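Long-range contact in magnesium transporter MgtE (Enterococcus faecalis, PDB 2OUX), which probably carries magnesium ions across the cell membrane as a homodimer, its cytosolic domains, the part present here, binding several of these ions: residues F232-V237 / I247-D252. Residues are numbered along the deposited sequence; the frame is centred on the assembly and turned at random.
With MG (magnesium ion), chain F.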
loop_
_atom_site.group_PDB
_atom_site.type_symbol
_atom_site.label_atom_id
_atom_site.label_comp_id
_atom_site.label_asym_id
_atom_site.label_seq_id
_atom_site.Cartn_x
_atom_site.Cartn_y
_atom_site.Cartn_z
ATOM N N PHE A 232 -4.594 -2.656 5.097
ATOM C CA PHE A 232 -4.815 -2.868 3.667
ATOM C C PHE A 232 -4.335 -1.654 2.878
ATOM O O PHE A 232 -4.364 -0.530 3.389
ATOM C CB PHE A 232 -6.296 -3.034 3.351
ATOM C CG PHE A 232 -6.900 -4.313 3.839
ATOM C CD1 PHE A 232 -6.161 -5.483 3.885
ATOM C CD2 PHE A 232 -8.255 -4.365 4.153
ATOM C CE1 PHE A 232 -6.765 -6.692 4.227
ATOM C CE2 PHE A 232 -8.861 -5.569 4.492
ATOM C CZ PHE A 232 -8.114 -6.731 4.527
ATOM N N LEU A 233 -3.914 -1.875 1.633
ATOM C CA LEU A 233 -3.465 -0.776 0.785
ATOM C C LEU A 233 -4.661 -0.312 -0.040
ATOM O O LEU A 233 -4.598 0.684 -0.757
ATOM C CB LEU A 233 -2.305 -1.229 -0.107
ATOM C CG LEU A 233 -2.534 -2.430 -1.026
ATOM C CD1 LEU A 233 -3.194 -1.969 -2.330
ATOM C CD2 LEU A 233 -1.190 -3.090 -1.321
ATOM N N ALA A 234 -5.761 -1.048 0.078
ATOM C CA ALA A 234 -6.997 -0.706 -0.618
ATOM C C ALA A 234 -8.153 -1.507 -0.026
ATOM O O ALA A 234 -7.938 -2.551 0.594
ATOM C CB ALA A 234 -6.871 -0.991 -2.119
ATOM N N VAL A 235 -9.375 -1.008 -0.204
ATOM C CA VAL A 235 -10.553 -1.695 0.297
ATOM C C VAL A 235 -11.718 -1.489 -0.657
ATOM O O VAL A 235 -11.996 -0.369 -1.082
ATOM C CB VAL A 235 -10.921 -1.223 1.735
ATOM C CG1 VAL A 235 -11.392 0.229 1.733
ATOM C CG2 VAL A 235 -11.975 -2.153 2.323
ATOM N N PRO A 236 -12.408 -2.581 -1.023
ATOM C CA PRO A 236 -13.544 -2.502 -1.944
ATOM C C PRO A 236 -14.784 -1.832 -1.370
ATOM O O PRO A 236 -15.020 -1.850 -0.165
ATOM C CB PRO A 236 -13.774 -3.963 -2.341
ATOM C CG PRO A 236 -13.344 -4.709 -1.149
ATOM C CD PRO A 236 -12.100 -3.982 -0.689
ATOM N N VAL A 237 -15.564 -1.231 -2.263
ATOM C CA VAL A 237 -16.782 -0.522 -1.898
ATOM C C VAL A 237 -17.974 -1.119 -2.640
ATOM O O VAL A 237 -17.897 -1.390 -3.836
ATOM C CB VAL A 237 -16.666 0.978 -2.264
ATOM C CG1 VAL A 237 -17.891 1.733 -1.774
ATOM C CG2 VAL A 237 -15.407 1.561 -1.657
ATOM N N ILE A 247 -12.948 1.220 -5.144
ATOM C CA ILE A 247 -11.988 0.965 -4.089
ATOM C C ILE A 247 -11.489 2.273 -3.521
ATOM O O ILE A 247 -11.456 3.290 -4.213
ATOM C CB ILE A 247 -10.753 0.198 -4.606
ATOM C CG1 ILE A 247 -10.179 0.921 -5.830
ATOM C CG2 ILE A 247 -11.121 -1.254 -4.911
ATOM C CD1 ILE A 247 -8.816 0.413 -6.255
ATOM N N VAL A 248 -11.094 2.226 -2.259
ATOM C CA VAL A 248 -10.545 3.379 -1.568
ATOM C C VAL A 248 -9.120 2.947 -1.238
ATOM O O VAL A 248 -8.917 1.922 -0.595
ATOM C CB VAL A 248 -11.335 3.677 -0.279
ATOM C CG1 VAL A 248 -10.602 4.666 0.565
ATOM C CG2 VAL A 248 -12.702 4.215 -0.629
ATOM N N THR A 249 -8.144 3.735 -1.679
ATOM C CA THR A 249 -6.739 3.420 -1.479
ATOM C C THR A 249 -6.100 4.082 -0.267
ATOM O O THR A 249 -6.509 5.158 0.145
ATOM C CB THR A 249 -5.947 3.780 -2.745
ATOM O OG1 THR A 249 -6.155 5.163 -3.065
ATOM C CG2 THR A 249 -6.431 2.937 -3.907
ATOM N N VAL A 250 -5.074 3.438 0.286
ATOM C CA VAL A 250 -4.416 3.960 1.473
ATOM C C VAL A 250 -3.832 5.360 1.322
ATOM O O VAL A 250 -3.779 6.114 2.289
ATOM C CB VAL A 250 -3.296 3.010 1.978
ATOM C CG1 VAL A 250 -2.106 3.004 1.012
ATOM C CG2 VAL A 250 -2.856 3.431 3.356
ATOM N N ASP A 251 -3.380 5.715 0.126
ATOM C CA ASP A 251 -2.801 7.043 -0.059
ATOM C C ASP A 251 -3.837 8.146 0.142
ATOM O O ASP A 251 -3.514 9.209 0.674
ATOM C CB ASP A 251 -2.162 7.178 -1.440
ATOM C CG ASP A 251 -3.125 6.879 -2.554
ATOM O OD1 ASP A 251 -3.267 7.742 -3.449
ATOM O OD2 ASP A 251 -3.735 5.782 -2.539
ATOM N N ASP A 252 -5.074 7.897 -0.281
ATOM C CA ASP A 252 -6.130 8.886 -0.098
ATOM C C ASP A 252 -6.619 8.887 1.352
ATOM O O ASP A 252 -6.988 9.930 1.893
ATOM C CB ASP A 252 -7.305 8.607 -1.023
ATOM C CG ASP A 252 -6.970 8.841 -2.475
ATOM O OD1 ASP A 252 -6.127 9.721 -2.798
ATOM O OD2 ASP A 252 -7.580 8.143 -3.294
HETATM MG MG MG F . -7.177 7.871 -5.409
HETATM O O HOH W 1 -7.919 5.752 -5.527
HETATM O O HOH W 2 -5.163 7.287 -5.243
HETATM O O HOH W 3 -6.202 10.103 -5.431
HETATM O O HOH W 4 -6.713 7.982 -7.680
#
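Val235 and Val248 face each other as an antiparallel hydrogen-bonded pair, with Val235 N to Val248 O and Val248 N to Val235 O both 3.0 Å long. The second bond is the straighter, 159° at the hydrogen against 141°. The two valines lie side by side on one face of the sheet, CG1 of Val235 4.0 Å from CB of Val248; that methyl is wedged between its own backbone N and carbonyl carbon (chi1 67°). CG2 of Val248 also meets CG2 of Val237 at 3.9 Å, and helix 220-230 covers this buried face through Ile227 and Val223. Ala234, Pro236, Ile247 and Thr249 occupy the other face, where CG2 of Ile247 rests against CA of Pro236 and Tyr177 packs on Ala234, Pro236 and Ile247. The strands are the hairpin of the second CBS domain, and the second strand runs straight into helix 250-262. At this junction Val250 N reaches Leu233 O, 3.0 Å away, from above the carbonyl plane, while CB and CG1 of Val250 lean on the same oxygen. CB of Leu233 points away from 247-252 yet lies 4.4 Å from CG1 of Val250; its side chain packs on Leu233 of the second subunit, and the packing thins at Phe232. The water-rich side lies past Thr249. OG1 of Thr249 donates a 2.6 Å hydrogen bond to OD2 of Asp251, on the syn side but tilted out of the carboxylate plane, and accepts from two waters, one of which also donates to OD1 of Asp251. Both waters coordinate a magnesium ion, which OD2 of Asp252 binds directly at 2.2 Å; Thr249 and Asp251 thus lie in the second shell of the metal and probably help to position these two waters. Asp99 from the N domain completes the site, linking that domain to the start of helix 250-262.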